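Beta-glucuronidase (uncultured Clostridium sp., PDB 6U7J) hydrolyses beta-D-glucuronides as a family 2 glycosyl hydrolase of gut bacteria, and probably releases active estrogens from their glucuronide conjugates. Local coordinates at residues A222-E234 / V239-V251. Residues are numbered along the deposited sequence; the frame is centred on the assembly and turned at random.
Sequences AEEKFIKVYIRDE and VAESNEMKDMVLV. Unlike the reference sequence in segment 222-234: F226 (reference Ser), R232 (reference Leu).
V229 and S242 form a hydrogen-bonded pair of an antiparallel hairpin, V229 N giving to S242 O at 2.8 Å and S242 N returning a bond to V229 O, while strands 227-232 and 239-242 run at 171°. Further along, V239 and A240 both face I231, a classic beta bulge. On the outer face, K228 and E241 sit diagonally, K228 NZ meeting E241 OE2 in a 2.5 Å salt bridge. The lysine chain bends at chi2 (70°), which lays CD beside N243 OD1, and again at chi4 (88°), which turns NZ to the carboxylate. Long, flexible charged residues suit this solvent-facing side. The Y230 ring runs alongside E241, whose CG lies 3.5 Å from ring CD2; OE2 meets the ring's edge.

This is the immunoglobulin-like beta-sandwich domain of family 2 glycosyl hydrolases: the hairpin edges one sheet, and after the turn at 243-245 the chain crosses to strand 246-251 of the other. Between the sheets the residues are mostly apolar. I231 and V249, from facing sheets, overlap in opposite directions, I231 CD1 touching V249 CG2 at 3.6 Å, and A240, with only a methyl, lets I231 CB pack against A240 CB. I227 CG2 presses on M245 CG, and the unbranched methionine bends so that its CE comes 3.6 Å from K225 O. V229 reaches I218 and L267 of the two sheets. The polar exception is S242, buried at the crossing, which closes an ST turn: its OG accepts from E244 N and donates to the anti lone pair of D247 OD1, 2.5 Å away, tying the hairpin to the opposite sheet.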
ATOM      1  N   ALA B 222      -3.110 -58.205 -21.039  1.00 52.29           N
ATOM      2  CA  ALA B 222      -3.602 -59.516 -21.501  1.00 56.88           C
ATOM      3  C   ALA B 222      -4.338 -59.298 -22.832  1.00 60.60           C
ATOM      4  O   ALA B 222      -5.573 -59.304 -22.918  1.00 62.70           O
ATOM      5  CB  ALA B 222      -4.500 -60.189 -20.459  1.00 50.62           C
ATOM      6  N   GLU B 223      -3.555 -59.117 -23.904  1.00 63.10           N
ATOM      7  CA  GLU B 223      -4.050 -58.678 -25.213  1.00 66.41           C
ATOM      8  C   GLU B 223      -4.888 -59.712 -25.965  1.00 73.64           C
ATOM      9  O   GLU B 223      -4.824 -59.773 -27.200  1.00 77.60           O
ATOM     10  CB  GLU B 223      -2.872 -58.284 -26.114  1.00 63.64           C
ATOM     11  CG  GLU B 223      -1.827 -57.383 -25.475  1.00 70.25           C
ATOM     12  CD  GLU B 223      -1.378 -56.253 -26.403  1.00 76.82           C
ATOM     13  OE1 GLU B 223      -1.034 -55.168 -25.882  1.00 73.48           O
ATOM     14  OE2 GLU B 223      -1.363 -56.454 -27.645  1.00 74.68           O
ATOM     15  N   GLU B 224      -5.658 -60.538 -25.264  1.00 67.98           N
ATOM     16  CA  GLU B 224      -6.412 -61.610 -25.910  1.00 70.35           C
ATOM     17  C   GLU B 224      -7.754 -61.890 -25.264  1.00 70.95           C
ATOM     18  O   GLU B 224      -8.625 -62.465 -25.928  1.00 69.99           O
ATOM     19  CB  GLU B 224      -5.606 -62.917 -25.938  1.00 70.77           C
ATOM     20  CG  GLU B 224      -5.080 -63.382 -24.577  1.00 74.15           C
ATOM     21  CD  GLU B 224      -3.979 -62.492 -24.020  1.00 73.48           C
ATOM     22  OE1 GLU B 224      -3.779 -62.487 -22.786  1.00 75.66           O
ATOM     23  OE2 GLU B 224      -3.312 -61.800 -24.821  1.00 72.69           O
ATOM     24  N   LYS B 225      -7.960 -61.531 -24.003  1.00 66.55           N
ATOM     25  CA  LYS B 225      -9.298 -61.603 -23.454  1.00 64.33           C
ATOM     26  C   LYS B 225     -10.189 -60.581 -24.153  1.00 61.14           C
ATOM     27  O   LYS B 225      -9.720 -59.672 -24.847  1.00 63.34           O
ATOM     28  CB  LYS B 225      -9.269 -61.385 -21.944  1.00 62.45           C
ATOM     29  CG  LYS B 225      -8.178 -62.189 -21.241  1.00 61.59           C
ATOM     30  CD  LYS B 225      -8.547 -63.661 -21.104  1.00 68.27           C
ATOM     31  CE  LYS B 225      -7.582 -64.386 -20.157  1.00 70.02           C
ATOM     32  NZ  LYS B 225      -7.793 -64.024 -18.715  1.00 63.94           N
ATOM     33  N   PHE B 226     -11.491 -60.754 -23.980  1.00 57.24           N
ATOM     34  CA  PHE B 226     -12.466 -59.987 -24.736  1.00 59.31           C
ATOM     35  C   PHE B 226     -12.659 -58.621 -24.091  1.00 58.30           C
ATOM     36  O   PHE B 226     -12.580 -58.482 -22.867  1.00 56.27           O
ATOM     37  CB  PHE B 226     -13.793 -60.751 -24.818  1.00 62.88           C
ATOM     38  CG  PHE B 226     -13.672 -62.122 -25.463  1.00 69.35           C
ATOM     39  CD1 PHE B 226     -14.320 -62.405 -26.658  1.00 75.01           C
ATOM     40  CD2 PHE B 226     -12.909 -63.126 -24.871  1.00 70.57           C
ATOM     41  CE1 PHE B 226     -14.205 -63.660 -27.252  1.00 77.23           C
ATOM     42  CE2 PHE B 226     -12.787 -64.374 -25.457  1.00 73.10           C
ATOM     43  CZ  PHE B 226     -13.438 -64.643 -26.649  1.00 74.60           C
ATOM     44  N   ILE B 227     -12.893 -57.607 -24.926  1.00 51.83           N
ATOM     45  CA  ILE B 227     -13.076 -56.234 -24.472  1.00 51.86           C
ATOM     46  C   ILE B 227     -14.369 -55.681 -25.058  1.00 51.70           C
ATOM     47  O   ILE B 227     -14.760 -56.022 -26.180  1.00 54.47           O
ATOM     48  CB  ILE B 227     -11.872 -55.342 -24.860  1.00 53.30           C
ATOM     49  CG1 ILE B 227     -11.783 -54.119 -23.936  1.00 48.15           C
ATOM     50  CG2 ILE B 227     -11.953 -54.924 -26.327  1.00 49.78           C
ATOM     51  CD1 ILE B 227     -10.445 -53.404 -24.005  1.00 46.34           C
ATOM     52  N   LYS B 228     -15.046 -54.839 -24.274  1.00 46.14           N
ATOM     53  CA  LYS B 228     -16.238 -54.115 -24.696  1.00 46.66           C
ATOM     54  C   LYS B 228     -15.962 -52.620 -24.576  1.00 51.57           C
ATOM     55  O   LYS B 228     -15.442 -52.156 -23.551  1.00 47.99           O
ATOM     56  CB  LYS B 228     -17.466 -54.507 -23.856  1.00 44.76           C
ATOM     57  CG  LYS B 228     -18.822 -54.151 -24.491  1.00 56.63           C
ATOM     58  CD  LYS B 228     -19.144 -55.027 -25.728  1.00 56.97           C
ATOM     59  CE  LYS B 228     -20.655 -55.240 -25.937  1.00 58.29           C
ATOM     60  NZ  LYS B 228     -21.336 -54.186 -26.771  1.00 57.20           N
ATOM     61  N   VAL B 229     -16.295 -51.873 -25.627  1.00 43.39           N
ATOM     62  CA  VAL B 229     -15.978 -50.454 -25.726  1.00 47.38           C
ATOM     63  C   VAL B 229     -17.241 -49.710 -26.130  1.00 48.20           C
ATOM     64  O   VAL B 229     -17.781 -49.948 -27.216  1.00 49.20           O
ATOM     65  CB  VAL B 229     -14.855 -50.178 -26.741  1.00 44.27           C
ATOM     66  CG1 VAL B 229     -14.684 -48.680 -26.957  1.00 44.04           C
ATOM     67  CG2 VAL B 229     -13.570 -50.801 -26.281  1.00 44.41           C
ATOM     68  N   TYR B 230     -17.706 -48.812 -25.268  1.00 42.38           N
ATOM     69  CA  TYR B 230     -18.829 -47.945 -25.576  1.00 41.83           C
ATOM     70  C   TYR B 230     -18.345 -46.509 -25.719  1.00 48.05           C
ATOM     71  O   TYR B 230     -17.402 -46.074 -25.046  1.00 46.70           O
ATOM     72  CB  TYR B 230     -19.907 -47.986 -24.487  1.00 43.34           C
ATOM     73  CG  TYR B 230     -20.447 -49.352 -24.112  1.00 52.20           C
ATOM     74  CD1 TYR B 230     -20.038 -49.982 -22.942  1.00 50.06           C
ATOM     75  CD2 TYR B 230     -21.396 -49.995 -24.900  1.00 49.81           C
ATOM     76  CE1 TYR B 230     -20.538 -51.216 -22.581  1.00 50.52           C
ATOM     77  CE2 TYR B 230     -21.904 -51.231 -24.544  1.00 49.36           C
ATOM     78  CZ  TYR B 230     -21.474 -51.839 -23.382  1.00 52.22           C
ATOM     79  OH  TYR B 230     -21.976 -53.075 -23.007  1.00 50.17           O
ATOM     80  N   ILE B 231     -19.008 -45.767 -26.587  1.00 43.43           N
ATOM     81  CA  ILE B 231     -18.841 -44.327 -26.651  1.00 45.77           C
ATOM     82  C   ILE B 231     -20.158 -43.731 -26.188  1.00 49.31           C
ATOM     83  O   ILE B 231     -21.198 -43.926 -26.833  1.00 50.34           O
ATOM     84  CB  ILE B 231     -18.449 -43.853 -28.052  1.00 43.70           C
ATOM     85  CG1 ILE B 231     -17.100 -44.466 -28.430  1.00 42.13           C
ATOM     86  CG2 ILE B 231     -18.396 -42.335 -28.099  1.00 46.71           C
ATOM     87  CD1 ILE B 231     -16.385 -43.745 -29.544  1.00 48.76           C
ATOM     88  N   ARG B 232     -20.122 -43.048 -25.046  1.00 42.11           N
ATOM     89  CA  ARG B 232     -21.304 -42.450 -24.451  1.00 48.20           C
ATOM     90  C   ARG B 232     -21.273 -40.937 -24.624  1.00 49.73           C
ATOM     91  O   ARG B 232     -20.207 -40.314 -24.649  1.00 48.05           O
ATOM     92  CB  ARG B 232     -21.414 -42.799 -22.966  1.00 48.29           C
ATOM     93  CG  ARG B 232     -21.175 -44.266 -22.656  1.00 50.31           C
ATOM     94  CD  ARG B 232     -21.779 -44.664 -21.312  1.00 48.64           C
ATOM     95  NE  ARG B 232     -21.747 -46.111 -21.122  1.00 54.01           N
ATOM     96  CZ  ARG B 232     -22.830 -46.867 -20.986  1.00 55.63           C
ATOM     97  NH1 ARG B 232     -24.028 -46.308 -21.023  1.00 54.40           N
ATOM     98  NH2 ARG B 232     -22.721 -48.181 -20.824  1.00 54.58           N
ATOM     99  N   ASP B 233     -22.461 -40.357 -24.757  1.00 49.31           N
ATOM    100  CA  ASP B 233     -22.600 -38.914 -24.844  1.00 51.89           C
ATOM    101  C   ASP B 233     -22.666 -38.355 -23.422  1.00 52.64           C
ATOM    102  O   ASP B 233     -22.442 -39.073 -22.443  1.00 51.57           O
ATOM    103  CB  ASP B 233     -23.801 -38.553 -25.728  1.00 48.51           C
ATOM    104  CG  ASP B 233     -25.148 -38.933 -25.115  1.00 52.58           C
ATOM    105  OD1 ASP B 233     -25.224 -39.292 -23.927  1.00 53.58           O
ATOM    106  OD2 ASP B 233     -26.159 -38.864 -25.844  1.00 57.16           O
ATOM    107  N   GLU B 234     -22.983 -37.067 -23.284  1.00 52.58           N
ATOM    108  CA  GLU B 234     -23.003 -36.461 -21.959  1.00 53.60           C
ATOM    109  C   GLU B 234     -24.212 -36.884 -21.142  1.00 55.31           C
ATOM    110  O   GLU B 234     -24.160 -36.822 -19.910  1.00 58.34           O
ATOM    111  CB  GLU B 234     -22.949 -34.939 -22.079  1.00 53.99           C
ATOM    112  CG  GLU B 234     -21.614 -34.458 -22.614  1.00 52.74           C
ATOM    113  CD  GLU B 234     -21.369 -32.980 -22.367  1.00 53.87           C
ATOM    114  OE1 GLU B 234     -22.349 -32.195 -22.374  1.00 49.14           O
ATOM    115  OE2 GLU B 234     -20.185 -32.612 -22.185  1.00 52.13           O
ATOM    116  N   VAL B 239     -23.560 -44.517 -27.986  1.00 49.58           N
ATOM    117  CA  VAL B 239     -23.599 -43.756 -29.229  1.00 50.49           C
ATOM    118  C   VAL B 239     -22.755 -44.511 -30.250  1.00 50.31           C
ATOM    119  O   VAL B 239     -22.866 -44.287 -31.459  1.00 53.36           O
ATOM    120  CB  VAL B 239     -23.119 -42.310 -28.951  1.00 52.58           C
ATOM    121  CG1 VAL B 239     -22.497 -41.643 -30.158  1.00 49.83           C
ATOM    122  CG2 VAL B 239     -24.280 -41.469 -28.437  1.00 50.88           C
ATOM    123  N   ALA B 240     -21.936 -45.442 -29.756  1.00 47.99           N
ATOM    124  CA  ALA B 240     -21.187 -46.395 -30.567  1.00 44.07           C
ATOM    125  C   ALA B 240     -20.816 -47.571 -29.669  1.00 50.59           C
ATOM    126  O   ALA B 240     -20.858 -47.465 -28.438  1.00 50.46           O
ATOM    127  CB  ALA B 240     -19.936 -45.768 -31.193  1.00 47.07           C
ATOM    128  N   GLU B 241     -20.467 -48.697 -30.300  1.00 49.30           N
ATOM    129  CA  GLU B 241     -20.106 -49.930 -29.601  1.00 50.50           C
ATOM    130  C   GLU B 241     -19.041 -50.669 -30.389  1.00 47.23           C
ATOM    131  O   GLU B 241     -19.031 -50.642 -31.621  1.00 48.43           O
ATOM    132  CB  GLU B 241     -21.285 -50.885 -29.423  1.00 51.73           C
ATOM    133  CG  GLU B 241     -22.181 -50.594 -28.261  1.00 58.19           C
ATOM    134  CD  GLU B 241     -23.274 -51.628 -28.130  1.00 62.06           C
ATOM    135  OE1 GLU B 241     -24.276 -51.522 -28.872  1.00 67.99           O
ATOM    136  OE2 GLU B 241     -23.118 -52.554 -27.304  1.00 66.29           O
ATOM    137  N   SER B 242     -18.170 -51.369 -29.674  1.00 46.66           N
ATOM    138  CA  SER B 242     -17.210 -52.212 -30.362  1.00 46.52           C
ATOM    139  C   SER B 242     -16.625 -53.210 -29.379  1.00 53.11           C
ATOM    140  O   SER B 242     -16.561 -52.955 -28.169  1.00 48.13           O
ATOM    141  CB  SER B 242     -16.096 -51.395 -31.015  1.00 45.81           C
ATOM    142  OG  SER B 242     -15.112 -52.248 -31.584  1.00 48.18           O
ATOM    143  N   ASN B 243     -16.229 -54.362 -29.924  1.00 50.23           N
ATOM    144  CA  ASN B 243     -15.470 -55.376 -29.204  1.00 52.23           C
ATOM    145  C   ASN B 243     -14.009 -55.369 -29.618  1.00 52.13           C
ATOM    146  O   ASN B 243     -13.268 -56.294 -29.270  1.00 52.15           O
ATOM    147  CB  ASN B 243     -16.075 -56.760 -29.436  1.00 50.61           C
ATOM    148  CG  ASN B 243     -17.578 -56.753 -29.332  1.00 54.77           C
ATOM    149  OD1 ASN B 243     -18.129 -56.597 -28.244  1.00 57.53           O
ATOM    150  ND2 ASN B 243     -18.258 -56.903 -30.468  1.00 60.57           N
ATOM    151  N   GLU B 244     -13.589 -54.352 -30.362  1.00 46.25           N
ATOM    152  CA  GLU B 244     -12.224 -54.252 -30.840  1.00 47.78           C
ATOM    153  C   GLU B 244     -11.378 -53.437 -29.870  1.00 51.52           C
ATOM    154  O   GLU B 244     -11.833 -52.427 -29.322  1.00 46.32           O
ATOM    155  CB  GLU B 244     -12.204 -53.609 -32.228  1.00 52.49           C
ATOM    156  CG  GLU B 244     -12.901 -54.452 -33.295  1.00 57.25           C
ATOM    157  CD  GLU B 244     -12.341 -55.866 -33.366  1.00 59.97           C
ATOM    158  OE1 GLU B 244     -11.160 -56.027 -33.759  1.00 58.78           O
ATOM    159  OE2 GLU B 244     -13.076 -56.811 -33.001  1.00 56.09           O
ATOM    160  N   MET B 245     -10.140 -53.886 -29.659  1.00 49.77           N
ATOM    161  CA  MET B 245      -9.197 -53.138 -28.840  1.00 49.75           C
ATOM    162  C   MET B 245      -8.601 -51.947 -29.574  1.00 52.30           C
ATOM    163  O   MET B 245      -8.160 -50.987 -28.931  1.00 47.80           O
ATOM    164  CB  MET B 245      -8.084 -54.060 -28.360  1.00 44.71           C
ATOM    165  CG  MET B 245      -8.526 -54.886 -27.180  1.00 54.95           C
ATOM    166  SD  MET B 245      -7.219 -55.179 -26.005  1.00 62.72           S
ATOM    167  CE  MET B 245      -7.684 -56.786 -25.362  1.00 57.99           C
ATOM    168  N   LYS B 246      -8.573 -52.000 -30.900  1.00 46.76           N
ATOM    169  CA  LYS B 246      -8.138 -50.902 -31.745  1.00 46.72           C
ATOM    170  C   LYS B 246      -9.174 -50.796 -32.851  1.00 50.82           C
ATOM    171  O   LYS B 246      -9.413 -51.773 -33.571  1.00 54.64           O
ATOM    172  CB  LYS B 246      -6.732 -51.160 -32.299  1.00 51.70           C
ATOM    173  CG  LYS B 246      -6.295 -50.206 -33.396  1.00 54.22           C
ATOM    174  CD  LYS B 246      -4.867 -50.502 -33.840  1.00 57.53           C
ATOM    175  CE  LYS B 246      -4.304 -49.357 -34.679  1.00 67.97           C
ATOM    176  NZ  LYS B 246      -2.826 -49.183 -34.496  1.00 68.37           N
ATOM    177  N   ASP B 247      -9.824 -49.641 -32.955  1.00 48.14           N
ATOM    178  CA  ASP B 247     -10.992 -49.535 -33.815  1.00 46.63           C
ATOM    179  C   ASP B 247     -11.231 -48.083 -34.204  1.00 52.52           C
ATOM    180  O   ASP B 247     -10.640 -47.149 -33.650  1.00 51.13           O
ATOM    181  CB  ASP B 247     -12.239 -50.110 -33.141  1.00 49.67           C
ATOM    182  CG  ASP B 247     -13.277 -50.610 -34.146  1.00 55.55           C
ATOM    183  OD1 ASP B 247     -14.317 -51.149 -33.710  1.00 57.02           O
ATOM    184  OD2 ASP B 247     -13.056 -50.465 -35.368  1.00 53.67           O
ATOM    185  N   MET B 248     -12.143 -47.920 -35.157  1.00 52.27           N
ATOM    186  CA  MET B 248     -12.463 -46.648 -35.789  1.00 53.15           C
ATOM    187  C   MET B 248     -13.982 -46.644 -35.939  1.00 55.96           C
ATOM    188  O   MET B 248     -14.516 -47.340 -36.806  1.00 59.79           O
ATOM    189  CB  MET B 248     -11.750 -46.543 -37.132  1.00 56.06           C
ATOM    190  CG  MET B 248     -11.734 -45.183 -37.777  1.00 62.65           C
ATOM    191  SD  MET B 248     -11.051 -45.267 -39.453  1.00 85.95           S
ATOM    192  CE  MET B 248     -12.526 -45.094 -40.468  1.00 63.70           C
ATOM    193  N   VAL B 249     -14.684 -45.908 -35.076  1.00 51.71           N
ATOM    194  CA  VAL B 249     -16.142 -45.972 -35.050  1.00 53.02           C
ATOM    195  C   VAL B 249     -16.740 -44.588 -35.257  1.00 57.42           C
ATOM    196  O   VAL B 249     -16.104 -43.552 -35.030  1.00 58.68           O
ATOM    197  CB  VAL B 249     -16.686 -46.601 -33.752  1.00 53.49           C
ATOM    198  CG1 VAL B 249     -16.065 -47.982 -33.522  1.00 55.74           C
ATOM    199  CG2 VAL B 249     -16.428 -45.693 -32.578  1.00 54.30           C
ATOM    200  N   LEU B 250     -18.007 -44.595 -35.665  1.00 60.39           N
ATOM    201  CA  LEU B 250     -18.724 -43.430 -36.160  1.00 54.32           C
ATOM    202  C   LEU B 250     -19.563 -42.796 -35.056  1.00 57.65           C
ATOM    203  O   LEU B 250     -20.197 -43.494 -34.260  1.00 55.15           O
ATOM    204  CB  LEU B 250     -19.637 -43.837 -37.321  1.00 56.18           C
ATOM    205  CG  LEU B 250     -20.351 -42.805 -38.193  1.00 63.14           C
ATOM    206  CD1 LEU B 250     -19.417 -41.676 -38.599  1.00 59.07           C
ATOM    207  CD2 LEU B 250     -20.938 -43.500 -39.422  1.00 69.28           C
ATOM    208  N   VAL B 251     -19.566 -41.466 -35.020  1.00 53.90           N
ATOM    209  CA  VAL B 251     -20.416 -40.693 -34.125  1.00 54.07           C
ATOM    210  C   VAL B 251     -21.180 -39.725 -35.017  1.00 58.41           C
ATOM    211  O   VAL B 251     -20.661 -38.662 -35.383  1.00 56.83           O
ATOM    212  CB  VAL B 251     -19.614 -39.952 -33.048  1.00 57.25           C
ATOM    213  CG1 VAL B 251     -20.540 -39.382 -31.980  1.00 51.99           C
ATOM    214  CG2 VAL B 251     -18.593 -40.885 -32.425  1.00 50.44           C
TER